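Local atomic coordinates of D-xylonate dehydratase (Caulobacter crescentus, PDB entry 5OYN), a protein that catalyses the dehydration of D-xylonate, and likewise of D-gluconate, to the 2-dehydro-3-deoxy sugar acids, using a [2Fe-2S] cluster and magnesium. Residues 520-525 with 549-554; 429-434 with 456-461; 512-517 with 553-558; 400-405 with 508-513. All coordinates share one frame; numbering follows the deposited sequence.

Interaction 1: 520-525 with 549-554; sequences LSWLRT and ARKQDG
R550 sets off with CG beside its backbone N (chi1 -40°) and bends at chi2, a course that carries its guanidinium alongside R524, whose own chain, bent at chi2 (-81°), runs the opposite way. The two guanidinium planes are 36° apart. CG of R524 lies over one face of the R550 group, 3.2 Å from NH1; the aliphatic part of R524 thus rests on the R550 guanidinium, and the charged atoms of the two are not in contact. R550 NH1 points in its guanidinium plane at W522 O, a hydrogen bond modelled implausibly short and so of doubtful length; the same NH1 also forms a salt bridge with D527. R524 NH1 turns instead to its own loop, bonding S521 O at 2.9 Å and also L523 O. The contact joins helix 544-551 to the loop between strands 507-511 and 528-532. A type I turn runs from K551 to G554, which has positive phi. A leucine in place of R550 would probably leave D527 without its charged mate. Beside the arginines, W522 CB packs on R550 CB at 3.8 Å, while the indole CD1 runs alongside K551, 3.9 Å from its CE.

Interaction 2: 429-434 with 456-461; sequences ARAIVF and ILVIRG
V458 O is approached by two successive residues of the neighbouring strand: F434 N donates a hydrogen bond at 2.8 Å, tilted 25° from the carbonyl plane, and V433 CA adds a CA-H...O contact at 3.4 Å. This is the parallel pairing of a beta-alpha-beta unit, in which helix 436-443 joins strand 426-435 to strand 455-460 within a mixed sheet. The pattern is regular: I456 and V458 each give their N and their O to the partner strand, I456 between R430 O and I432 N, V458 between I432 O and F434 N. R460 N closes the series on F434 O at 3.0 Å.

A429 CB packs on I456 CG2 at 3.6 Å. On one face of the sheet V433 lies beside V458; on the other, L457 CD2 reaches I432 CB at 3.9 Å and meets the edge of the F434 ring. That ring also stacks edge-to-face with Y440 of the connecting helix, tying the crossover to the sheet. The R460 side chain serves a wider neighbourhood: NE forms a salt bridge with D435, and NH1 bonds L520 O and L523 O. A methionine here would probably leave D435 without its positive partner and both carbonyls without this donor. V433 probably limits how the group can lie: its CG1, anti to the backbone N (chi1 -179°), lies over one face of the R460 guanidinium, 3.7 Å from NH1.

Interaction 3: 512-517 with 553-558; sequences PESAIG and DGIPAV
A short 3-10 turn at S514 and A515, in the loop after strand 507-511, packs against I555, P556 and V558 in the loop that follows helix 544-551. It is a loop-to-loop contact near the surface, and no hydrogen bond crosses it. I555 supplies the main wedge. Its CG1 stands beside the backbone N (chi1 -48°), which puts CG2 anti to that N and directs this methyl at the turn, where it meets S514 O and lies 3.7 Å from A515 CA. The carbonyl of S514 is already engaged by its own turn, accepting G517 N at 2.7 Å, so the isoleucine methyl rests on a polar atom whose partner lies within the turn. G517 closes that turn with positive phi. The flanks are lighter: P556 sets CD 4.1 Å from S514 OG, beside the methyl contact. R460 of strand 455-460 touches both S514 and P556, while D495 accepts a bond from S514 N. E513, next along, uses its carboxylate to bind I465 N, G466 N and the Q575 amide, which probably helps to hold the residue before the turn. At the far end A515 CB meets V558 CG1, methyl to methyl, at 3.8 Å.

Interaction 4: 400-405 with 508-513; sequences DFAIMK and LNASPE
S511 and F401 form one of the two hydrogen-bonded pairs of this antiparallel contact: S511 N donates to F401 O at 2.9 Å in a nearly straight bond, and F401 N returns a longer one to S511 O. D400 N also points to S511 O, but weakly; D400 and F401 both face S511, which makes this a classic beta bulge. Farther along, I403 and L508 form the second hydrogen-bonded pair. There I403 N donates to L508 O, and L508 N donates to I403 O at 2.7 Å. Between these pairs the register slips by one, a further bulge in which N509, with positive phi (63°), and A510 together stand opposite A402. A402 CB packs against A510 CB at 4.2 Å, and A510 CA makes a CA-H...O contact with F401 O.

The slipped residue is fastened by its neighbours. N509 O accepts S511 OG at 2.9 Å and lies at the edge of the F401 ring, while I403 CD1 approaches N509 ND2 at 3.6 Å. That side-chain nitrogen has its main partner in Q290 of helix 289-299, a residue whose side chain also touches F401 and I403. The strands belong to a three-stranded sheet with 401-404 in the middle, and the L508 side chain is about 8 Å from that of the magnesium ligand E472. N509 is thus held at its side-chain amide nitrogen by Q290 and at its backbone carbonyl by S511 OG, which probably keeps the irregular backbone in place, with the N509 side chain about 11 Å from the magnesium ion.

In the fold
All four contacts lie in the C-terminal part of the IlvD/Edd dehydratase chain. Along the chain, interaction 4 opens at 400-405, the whole of interaction 2 follows before 508-513 closes it, and 512-517 then begins interaction 3, sharing P512 and E513. Next comes 520-525; interactions 1 and 3 end together on 549-558, their centres 8 Å apart. Interaction 2 lies about 13 to 14 Å from each of the others, centre to centre, and R460 connects it with the loops of interactions 1 and 3. Interaction 4, in a separate three-stranded sheet, is the one nearest the chain's centre, so the set runs from the outlying mixed sheet and its loops inward toward the magnesium site.

Interaction 1: 520-525 with 549-554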
loop_
_atom_site.group_PDB
_atom_site.type_symbol
_atom_site.label_atom_id
_atom_site.label_comp_id
_atom_site.label_asym_id
_atom_site.label_seq_id
_atom_site.Cartn_x
_atom_site.Cartn_y
_atom_site.Cartn_z
ATOM N N LEU A 520 -24.116 0.900 46.320
ATOM C CA LEU A 520 -23.100 1.935 46.448
ATOM C C LEU A 520 -23.681 3.345 46.411
ATOM O O LEU A 520 -22.950 4.298 46.697
ATOM C CB LEU A 520 -22.042 1.768 45.351
ATOM C CG LEU A 520 -21.028 0.640 45.595
ATOM C CD1 LEU A 520 -20.069 0.503 44.433
ATOM C CD2 LEU A 520 -20.267 0.844 46.902
ATOM N N SER A 521 -24.971 3.504 46.088
ATOM C CA SER A 521 -25.547 4.847 46.050
ATOM C C SER A 521 -25.689 5.447 47.441
ATOM O O SER A 521 -25.648 6.674 47.584
ATOM C CB SER A 521 -26.903 4.848 45.338
ATOM O OG SER A 521 -27.624 3.655 45.571
ATOM N N TRP A 522 -25.837 4.617 48.479
ATOM C CA TRP A 522 -26.054 5.132 49.822
ATOM C C TRP A 522 -24.841 5.025 50.729
ATOM O O TRP A 522 -24.881 5.562 51.842
ATOM C CB TRP A 522 -27.255 4.439 50.493
ATOM C CG TRP A 522 -27.317 2.919 50.453
ATOM C CD1 TRP A 522 -28.138 2.145 49.662
ATOM C CD2 TRP A 522 -26.584 2.004 51.277
ATOM N NE1 TRP A 522 -27.937 0.806 49.932
ATOM C CE2 TRP A 522 -26.984 0.694 50.913
ATOM C CE3 TRP A 522 -25.615 2.160 52.270
ATOM C CZ2 TRP A 522 -26.448 -0.446 51.514
ATOM C CZ3 TRP A 522 -25.083 1.021 52.871
ATOM C CH2 TRP A 522 -25.503 -0.263 52.491
ATOM N N LEU A 523 -23.770 4.365 50.296
ATOM C CA LEU A 523 -22.579 4.267 51.130
ATOM C C LEU A 523 -21.950 5.644 51.325
ATOM O O LEU A 523 -22.038 6.525 50.465
ATOM C CB LEU A 523 -21.580 3.294 50.510
ATOM C CG LEU A 523 -20.172 3.154 51.086
ATOM C CD1 LEU A 523 -20.100 2.057 52.139
ATOM C CD2 LEU A 523 -19.235 2.826 49.954
ATOM N N ARG A 524 -21.352 5.848 52.494
ATOM C CA ARG A 524 -20.760 7.134 52.824
ATOM C C ARG A 524 -19.416 6.905 53.490
ATOM O O ARG A 524 -19.210 5.899 54.172
ATOM C CB ARG A 524 -21.668 7.968 53.740
ATOM C CG ARG A 524 -23.120 8.047 53.292
ATOM C CD ARG A 524 -23.319 9.088 52.205
ATOM N NE ARG A 524 -24.719 9.232 51.803
ATOM C CZ ARG A 524 -25.222 8.768 50.660
ATOM N NH1 ARG A 524 -24.437 8.119 49.804
ATOM N NH2 ARG A 524 -26.511 8.946 50.370
ATOM N N THR A 525 -18.498 7.847 53.269
ATOM C CA THR A 525 -17.169 7.765 53.863
ATOM C C THR A 525 -17.281 7.578 55.374
ATOM O O THR A 525 -18.204 8.083 56.015
ATOM C CB THR A 525 -16.376 9.031 53.515
ATOM O OG1 THR A 525 -16.320 9.173 52.090
ATOM C CG2 THR A 525 -14.965 8.971 54.052
ATOM N N ALA A 549 -32.793 6.026 55.241
ATOM C CA ALA A 549 -32.647 7.464 55.447
ATOM C C ALA A 549 -31.737 8.075 54.390
ATOM O O ALA A 549 -32.033 9.146 53.844
ATOM C CB ALA A 549 -32.105 7.743 56.849
ATOM N N ARG A 550 -30.622 7.404 54.091
ATOM C CA ARG A 550 -29.755 7.862 53.014
ATOM C C ARG A 550 -30.452 7.742 51.660
ATOM O O ARG A 550 -30.370 8.658 50.834
ATOM C CB ARG A 550 -28.447 7.069 53.027
ATOM C CG ARG A 550 -27.874 6.795 54.409
ATOM C CD ARG A 550 -26.425 7.241 54.509
ATOM N NE ARG A 550 -25.707 6.641 55.634
ATOM C CZ ARG A 550 -24.738 5.736 55.511
ATOM N NH1 ARG A 550 -24.368 5.302 54.312
ATOM N NH2 ARG A 550 -24.133 5.260 56.593
ATOM N N LYS A 551 -31.159 6.626 51.425
ATOM C CA LYS A 551 -31.782 6.390 50.123
ATOM C C LYS A 551 -32.759 7.492 49.748
ATOM O O LYS A 551 -32.990 7.740 48.557
ATOM C CB LYS A 551 -32.507 5.045 50.109
ATOM C CG LYS A 551 -31.641 3.867 49.742
ATOM C CD LYS A 551 -32.485 2.689 49.311
ATOM C CE LYS A 551 -31.938 1.400 49.893
ATOM N NZ LYS A 551 -32.740 0.225 49.445
ATOM N N GLN A 552 -33.352 8.151 50.741
ATOM C CA GLN A 552 -34.287 9.230 50.471
ATOM C C GLN A 552 -33.584 10.542 50.152
ATOM O O GLN A 552 -34.243 11.486 49.708
ATOM C CB GLN A 552 -35.242 9.399 51.664
ATOM C CG GLN A 552 -36.186 8.210 51.851
ATOM C CD GLN A 552 -37.643 8.557 51.571
ATOM O OE1 GLN A 552 -38.188 9.513 52.129
ATOM N NE2 GLN A 552 -38.276 7.783 50.687
ATOM N N ASP A 553 -32.267 10.617 50.357
ATOM C CA ASP A 553 -31.487 11.735 49.835
ATOM C C ASP A 553 -31.258 11.630 48.328
ATOM O O ASP A 553 -30.900 12.633 47.695
ATOM C CB ASP A 553 -30.142 11.827 50.554
ATOM C CG ASP A 553 -30.205 12.677 51.808
ATOM O OD1 ASP A 553 -29.662 12.239 52.845
ATOM O OD2 ASP A 553 -30.792 13.784 51.754
ATOM N N GLY A 554 -31.448 10.444 47.751
ATOM C CA GLY A 554 -31.362 10.234 46.321
ATOM C C GLY A 554 -30.023 9.653 45.885
ATOM O O GLY A 554 -29.062 9.545 46.654
#

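Interaction 2: 429-434 with 456-461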
loop_
_atom_site.group_PDB
_atom_site.type_symbol
_atom_site.label_atom_id
_atom_site.label_comp_id
_atom_site.label_asym_id
_atom_site.label_seq_id
_atom_site.Cartn_x
_atom_site.Cartn_y
_atom_site.Cartn_z
ATOM N N ALA A 429 -12.689 -2.729 56.893
ATOM C CA ALA A 429 -12.002 -1.493 56.548
ATOM C C ALA A 429 -12.991 -0.335 56.526
ATOM O O ALA A 429 -14.213 -0.519 56.507
ATOM C CB ALA A 429 -11.276 -1.608 55.205
ATOM N N ARG A 430 -12.431 0.873 56.520
ATOM C CA ARG A 430 -13.194 2.111 56.579
ATOM C C ARG A 430 -13.302 2.704 55.179
ATOM O O ARG A 430 -12.283 2.993 54.543
ATOM C CB ARG A 430 -12.521 3.099 57.530
ATOM C CG ARG A 430 -13.210 4.441 57.612
ATOM C CD ARG A 430 -12.732 5.167 58.823
ATOM N NE ARG A 430 -11.426 5.771 58.613
ATOM C CZ ARG A 430 -11.267 6.974 58.071
ATOM N NH1 ARG A 430 -12.343 7.673 57.688
ATOM N NH2 ARG A 430 -10.040 7.472 57.912
ATOM N N ALA A 431 -14.530 2.909 54.713
ATOM C CA ALA A 431 -14.740 3.345 53.340
ATOM C C ALA A 431 -14.301 4.796 53.141
ATOM O O ALA A 431 -14.621 5.671 53.947
ATOM C CB ALA A 431 -16.209 3.178 52.960
ATOM N N ILE A 432 -13.558 5.042 52.063
ATOM C CA ILE A 432 -13.260 6.387 51.567
ATOM C C ILE A 432 -13.881 6.467 50.179
ATOM O O ILE A 432 -13.337 5.906 49.218
ATOM C CB ILE A 432 -11.758 6.676 51.518
ATOM C CG1 ILE A 432 -11.073 6.156 52.790
ATOM C CG2 ILE A 432 -11.511 8.163 51.295
ATOM C CD1 ILE A 432 -11.248 7.050 54.002
ATOM N N VAL A 433 -15.017 7.155 50.066
ATOM C CA VAL A 433 -15.850 7.123 48.867
ATOM C C VAL A 433 -15.557 8.333 47.991
ATOM O O VAL A 433 -15.424 9.463 48.486
ATOM C CB VAL A 433 -17.341 7.065 49.243
ATOM C CG1 VAL A 433 -18.220 6.995 47.993
ATOM C CG2 VAL A 433 -17.588 5.879 50.146
ATOM N N PHE A 434 -15.466 8.097 46.680
ATOM C CA PHE A 434 -15.236 9.143 45.694
ATOM C C PHE A 434 -16.278 9.041 44.596
ATOM O O PHE A 434 -16.672 7.939 44.200
ATOM C CB PHE A 434 -13.853 9.037 45.088
ATOM C CG PHE A 434 -12.759 9.057 46.092
ATOM C CD1 PHE A 434 -12.344 10.257 46.657
ATOM C CD2 PHE A 434 -12.135 7.884 46.474
ATOM C CE1 PHE A 434 -11.320 10.288 47.595
ATOM C CE2 PHE A 434 -11.110 7.906 47.406
ATOM C CZ PHE A 434 -10.700 9.112 47.968
ATOM N N ILE A 456 -10.540 1.470 52.861
ATOM C CA ILE A 456 -10.812 0.852 51.567
ATOM C C ILE A 456 -11.316 1.941 50.622
ATOM O O ILE A 456 -12.318 2.608 50.909
ATOM C CB ILE A 456 -11.817 -0.314 51.673
ATOM C CG1 ILE A 456 -12.258 -0.771 50.282
ATOM C CG2 ILE A 456 -13.028 0.062 52.536
ATOM C CD1 ILE A 456 -12.919 -2.117 50.277
ATOM N N LEU A 457 -10.617 2.130 49.503
ATOM C CA LEU A 457 -10.958 3.204 48.580
ATOM C C LEU A 457 -12.087 2.768 47.656
ATOM O O LEU A 457 -12.033 1.698 47.040
ATOM C CB LEU A 457 -9.728 3.633 47.788
ATOM C CG LEU A 457 -8.516 3.919 48.692
ATOM C CD1 LEU A 457 -7.233 4.015 47.876
ATOM C CD2 LEU A 457 -8.722 5.179 49.538
ATOM N N VAL A 458 -13.123 3.590 47.590
ATOM C CA VAL A 458 -14.356 3.246 46.905
ATOM C C VAL A 458 -14.643 4.340 45.894
ATOM O O VAL A 458 -14.498 5.531 46.198
ATOM C CB VAL A 458 -15.539 3.084 47.893
ATOM C CG1 VAL A 458 -16.853 2.877 47.147
ATOM C CG2 VAL A 458 -15.298 1.923 48.835
ATOM N N ILE A 459 -15.037 3.938 44.689
ATOM C CA ILE A 459 -15.374 4.868 43.623
ATOM C C ILE A 459 -16.720 4.452 43.054
ATOM O O ILE A 459 -16.994 3.256 42.907
ATOM C CB ILE A 459 -14.276 4.899 42.533
ATOM C CG1 ILE A 459 -14.619 5.914 41.441
ATOM C CG2 ILE A 459 -14.047 3.512 41.949
ATOM C CD1 ILE A 459 -13.402 6.483 40.748
ATOM N N ARG A 460 -17.570 5.436 42.759
ATOM C CA ARG A 460 -18.915 5.170 42.266
ATOM C C ARG A 460 -19.256 6.148 41.150
ATOM O O ARG A 460 -18.650 7.216 41.022
ATOM C CB ARG A 460 -19.970 5.265 43.383
ATOM C CG ARG A 460 -20.031 6.629 44.064
ATOM C CD ARG A 460 -21.444 7.006 44.512
ATOM N NE ARG A 460 -21.392 8.111 45.471
ATOM C CZ ARG A 460 -21.566 7.980 46.784
ATOM N NH1 ARG A 460 -21.824 6.790 47.305
ATOM N NH2 ARG A 460 -21.482 9.043 47.577
ATOM N N GLY A 461 -20.258 5.774 40.357
ATOM C CA GLY A 461 -20.640 6.526 39.184
ATOM C C GLY A 461 -19.870 6.177 37.931
ATOM O O GLY A 461 -19.973 6.906 36.931
#

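Interaction 3: 512-517 with 553-558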
loop_
_atom_site.group_PDB
_atom_site.type_symbol
_atom_site.label_atom_id
_atom_site.label_comp_id
_atom_site.label_asym_id
_atom_site.label_seq_id
_atom_site.Cartn_x
_atom_site.Cartn_y
_atom_site.Cartn_z
ATOM N N PRO A 512 -25.940 -3.981 40.844
ATOM C CA PRO A 512 -26.130 -2.836 39.948
ATOM C C PRO A 512 -25.340 -1.621 40.419
ATOM O O PRO A 512 -25.106 -1.459 41.622
ATOM C CB PRO A 512 -27.643 -2.574 40.012
ATOM C CG PRO A 512 -28.148 -3.339 41.245
ATOM C CD PRO A 512 -27.006 -4.080 41.860
ATOM N N GLU A 513 -24.922 -0.789 39.470
ATOM C CA GLU A 513 -24.063 0.339 39.787
ATOM C C GLU A 513 -24.809 1.363 40.634
ATOM O O GLU A 513 -26.039 1.370 40.714
ATOM C CB GLU A 513 -23.559 1.007 38.507
ATOM C CG GLU A 513 -24.677 1.609 37.701
ATOM C CD GLU A 513 -24.220 2.210 36.401
ATOM O OE1 GLU A 513 -23.544 3.264 36.452
ATOM O OE2 GLU A 513 -24.556 1.637 35.336
ATOM N N SER A 514 -24.031 2.251 41.255
ATOM C CA SER A 514 -24.595 3.351 42.030
ATOM C C SER A 514 -25.684 4.089 41.254
ATOM O O SER A 514 -26.806 4.248 41.740
ATOM C CB SER A 514 -23.472 4.308 42.441
ATOM O OG SER A 514 -23.950 5.627 42.631
ATOM N N ALA A 515 -25.383 4.511 40.027
ATOM C CA ALA A 515 -26.244 5.456 39.323
ATOM C C ALA A 515 -27.632 4.911 38.994
ATOM O O ALA A 515 -28.478 5.685 38.523
ATOM C CB ALA A 515 -25.567 5.920 38.034
ATOM N N ILE A 516 -27.898 3.621 39.196
ATOM C CA ILE A 516 -29.273 3.151 39.047
ATOM C C ILE A 516 -29.769 2.618 40.387
ATOM O O ILE A 516 -30.648 1.751 40.445
ATOM C CB ILE A 516 -29.414 2.106 37.925
ATOM C CG1 ILE A 516 -28.605 0.844 38.210
ATOM C CG2 ILE A 516 -29.038 2.713 36.593
ATOM C CD1 ILE A 516 -29.210 -0.388 37.544
ATOM N N GLY A 517 -29.219 3.151 41.472
ATOM C CA GLY A 517 -29.678 2.785 42.794
ATOM C C GLY A 517 -29.162 1.472 43.323
ATOM O O GLY A 517 -29.871 0.798 44.075
ATOM N N ASP A 553 -32.267 10.617 50.357
ATOM C CA ASP A 553 -31.487 11.735 49.835
ATOM C C ASP A 553 -31.258 11.630 48.328
ATOM O O ASP A 553 -30.900 12.633 47.695
ATOM C CB ASP A 553 -30.142 11.827 50.554
ATOM C CG ASP A 553 -30.205 12.677 51.808
ATOM O OD1 ASP A 553 -29.662 12.239 52.845
ATOM O OD2 ASP A 553 -30.792 13.784 51.754
ATOM N N GLY A 554 -31.448 10.444 47.751
ATOM C CA GLY A 554 -31.362 10.234 46.321
ATOM C C GLY A 554 -30.023 9.653 45.885
ATOM O O GLY A 554 -29.062 9.545 46.654
ATOM N N ILE A 555 -29.984 9.278 44.609
ATOM C CA ILE A 555 -28.772 8.727 43.990
ATOM C C ILE A 555 -27.754 9.846 43.810
ATOM O O ILE A 555 -28.136 10.970 43.434
ATOM C CB ILE A 555 -29.113 8.080 42.646
ATOM C CG1 ILE A 555 -30.321 7.154 42.771
ATOM C CG2 ILE A 555 -27.924 7.333 42.092
ATOM C CD1 ILE A 555 -31.277 7.265 41.596
ATOM N N PRO A 556 -26.467 9.606 44.071
ATOM C CA PRO A 556 -25.452 10.620 43.752
ATOM C C PRO A 556 -25.508 11.020 42.281
ATOM O O PRO A 556 -25.961 10.260 41.418
ATOM C CB PRO A 556 -24.130 9.924 44.101
ATOM C CG PRO A 556 -24.507 8.893 45.123
ATOM C CD PRO A 556 -25.903 8.450 44.797
ATOM N N ALA A 557 -25.044 12.238 42.004
ATOM C CA ALA A 557 -25.216 12.834 40.687
ATOM C C ALA A 557 -24.236 12.243 39.680
ATOM O O ALA A 557 -23.135 11.809 40.028
ATOM C CB ALA A 557 -25.038 14.350 40.757
ATOM N N VAL A 558 -24.655 12.227 38.416
ATOM C CA VAL A 558 -23.816 11.730 37.322
ATOM C C VAL A 558 -23.924 12.679 36.138
ATOM O O VAL A 558 -24.973 13.289 35.896
ATOM C CB VAL A 558 -24.224 10.305 36.885
ATOM C CG1 VAL A 558 -23.897 9.315 37.967
ATOM C CG2 VAL A 558 -25.698 10.250 36.519
#

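Interaction 4: 400-405 with 508-513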
loop_
_atom_site.group_PDB
_atom_site.type_symbol
_atom_site.label_atom_id
_atom_site.label_comp_id
_atom_site.label_asym_id
_atom_site.label_seq_id
_atom_site.Cartn_x
_atom_site.Cartn_y
_atom_site.Cartn_z
ATOM N N ASP A 400 -25.233 -6.871 44.131
ATOM C CA ASP A 400 -25.581 -8.280 44.028
ATOM C C ASP A 400 -24.481 -9.105 43.380
ATOM O O ASP A 400 -24.437 -10.323 43.587
ATOM C CB ASP A 400 -26.890 -8.441 43.251
ATOM C CG ASP A 400 -28.027 -7.606 43.837
ATOM O OD1 ASP A 400 -28.044 -7.378 45.083
ATOM O OD2 ASP A 400 -28.897 -7.181 43.037
ATOM N N PHE A 401 -23.589 -8.471 42.617
ATOM C CA PHE A 401 -22.511 -9.169 41.931
ATOM C C PHE A 401 -21.326 -8.227 41.783
ATOM O O PHE A 401 -21.496 -7.031 41.525
ATOM C CB PHE A 401 -22.966 -9.683 40.555
ATOM C CG PHE A 401 -21.852 -10.251 39.710
ATOM C CD1 PHE A 401 -21.592 -11.613 39.715
ATOM C CD2 PHE A 401 -21.082 -9.426 38.890
ATOM C CE1 PHE A 401 -20.575 -12.151 38.946
ATOM C CE2 PHE A 401 -20.053 -9.955 38.112
ATOM C CZ PHE A 401 -19.800 -11.324 38.141
ATOM N N ALA A 402 -20.131 -8.779 41.959
ATOM C CA ALA A 402 -18.867 -8.123 41.657
ATOM C C ALA A 402 -17.820 -9.218 41.661
ATOM O O ALA A 402 -18.079 -10.321 42.136
ATOM C CB ALA A 402 -18.510 -7.024 42.657
ATOM N N ILE A 403 -16.645 -8.921 41.100
ATOM C CA ILE A 403 -15.554 -9.886 41.077
ATOM C C ILE A 403 -14.290 -9.220 41.593
ATOM O O ILE A 403 -14.112 -8.001 41.478
ATOM C CB ILE A 403 -15.323 -10.475 39.671
ATOM C CG1 ILE A 403 -15.135 -9.361 38.646
ATOM C CG2 ILE A 403 -16.471 -11.384 39.276
ATOM C CD1 ILE A 403 -14.688 -9.880 37.305
ATOM N N MET A 404 -13.411 -10.035 42.171
ATOM C CA MET A 404 -12.149 -9.572 42.725
ATOM C C MET A 404 -11.003 -10.242 41.984
ATOM O O MET A 404 -11.076 -11.433 41.666
ATOM C CB MET A 404 -12.060 -9.877 44.215
ATOM C CG MET A 404 -11.048 -9.037 44.981
ATOM S SD MET A 404 -10.450 -9.939 46.417
ATOM C CE MET A 404 -9.179 -8.854 47.056
ATOM N N LYS A 405 -9.947 -9.477 41.692
ATOM C CA LYS A 405 -8.811 -10.029 40.951
ATOM C C LYS A 405 -7.950 -10.817 41.926
ATOM O O LYS A 405 -7.052 -10.286 42.575
ATOM C CB LYS A 405 -8.014 -8.938 40.248
ATOM C CG LYS A 405 -7.323 -9.447 38.962
ATOM C CD LYS A 405 -6.801 -8.330 38.031
ATOM C CE LYS A 405 -5.736 -8.880 37.072
ATOM N NZ LYS A 405 -5.469 -8.040 35.850
ATOM N N LEU A 508 -14.555 -5.383 41.530
ATOM C CA LEU A 508 -14.833 -4.681 40.287
ATOM C C LEU A 508 -16.189 -5.061 39.732
ATOM O O LEU A 508 -16.756 -6.099 40.079
ATOM C CB LEU A 508 -13.789 -5.004 39.210
ATOM C CG LEU A 508 -12.387 -4.546 39.537
ATOM C CD1 LEU A 508 -11.450 -5.708 39.373
ATOM C CD2 LEU A 508 -12.035 -3.420 38.608
ATOM N N ASN A 509 -16.660 -4.214 38.810
ATOM C CA ASN A 509 -17.847 -4.471 37.992
ATOM C C ASN A 509 -19.106 -4.592 38.846
ATOM O O ASN A 509 -20.020 -5.355 38.512
ATOM C CB ASN A 509 -17.671 -5.726 37.123
ATOM C CG ASN A 509 -16.396 -5.697 36.290
ATOM O OD1 ASN A 509 -15.788 -4.640 36.083
ATOM N ND2 ASN A 509 -15.988 -6.864 35.801
ATOM N N ALA A 510 -19.157 -3.842 39.948
ATOM C CA ALA A 510 -20.228 -4.008 40.924
ATOM C C ALA A 510 -21.567 -3.661 40.294
ATOM O O ALA A 510 -21.769 -2.538 39.824
ATOM C CB ALA A 510 -19.971 -3.136 42.151
ATOM N N SER A 511 -22.470 -4.638 40.269
ATOM C CA SER A 511 -23.802 -4.480 39.716
ATOM C C SER A 511 -24.854 -4.773 40.783
ATOM O O SER A 511 -24.685 -5.705 41.579
ATOM C CB SER A 511 -24.009 -5.407 38.507
ATOM O OG SER A 511 -22.848 -5.451 37.707
ATOM N N PRO A 512 -25.940 -3.981 40.844
ATOM C CA PRO A 512 -26.130 -2.836 39.948
ATOM C C PRO A 512 -25.340 -1.621 40.419
ATOM O O PRO A 512 -25.106 -1.459 41.622
ATOM C CB PRO A 512 -27.643 -2.574 40.012
ATOM C CG PRO A 512 -28.148 -3.339 41.245
ATOM C CD PRO A 512 -27.006 -4.080 41.860
ATOM N N GLU A 513 -24.922 -0.789 39.470
ATOM C CA GLU A 513 -24.063 0.339 39.787
ATOM C C GLU A 513 -24.809 1.363 40.634
ATOM O O GLU A 513 -26.039 1.370 40.714
ATOM C CB GLU A 513 -23.559 1.007 38.507
ATOM C CG GLU A 513 -24.677 1.609 37.701
ATOM C CD GLU A 513 -24.220 2.210 36.401
ATOM O OE1 GLU A 513 -23.544 3.264 36.452
ATOM O OE2 GLU A 513 -24.556 1.637 35.336
#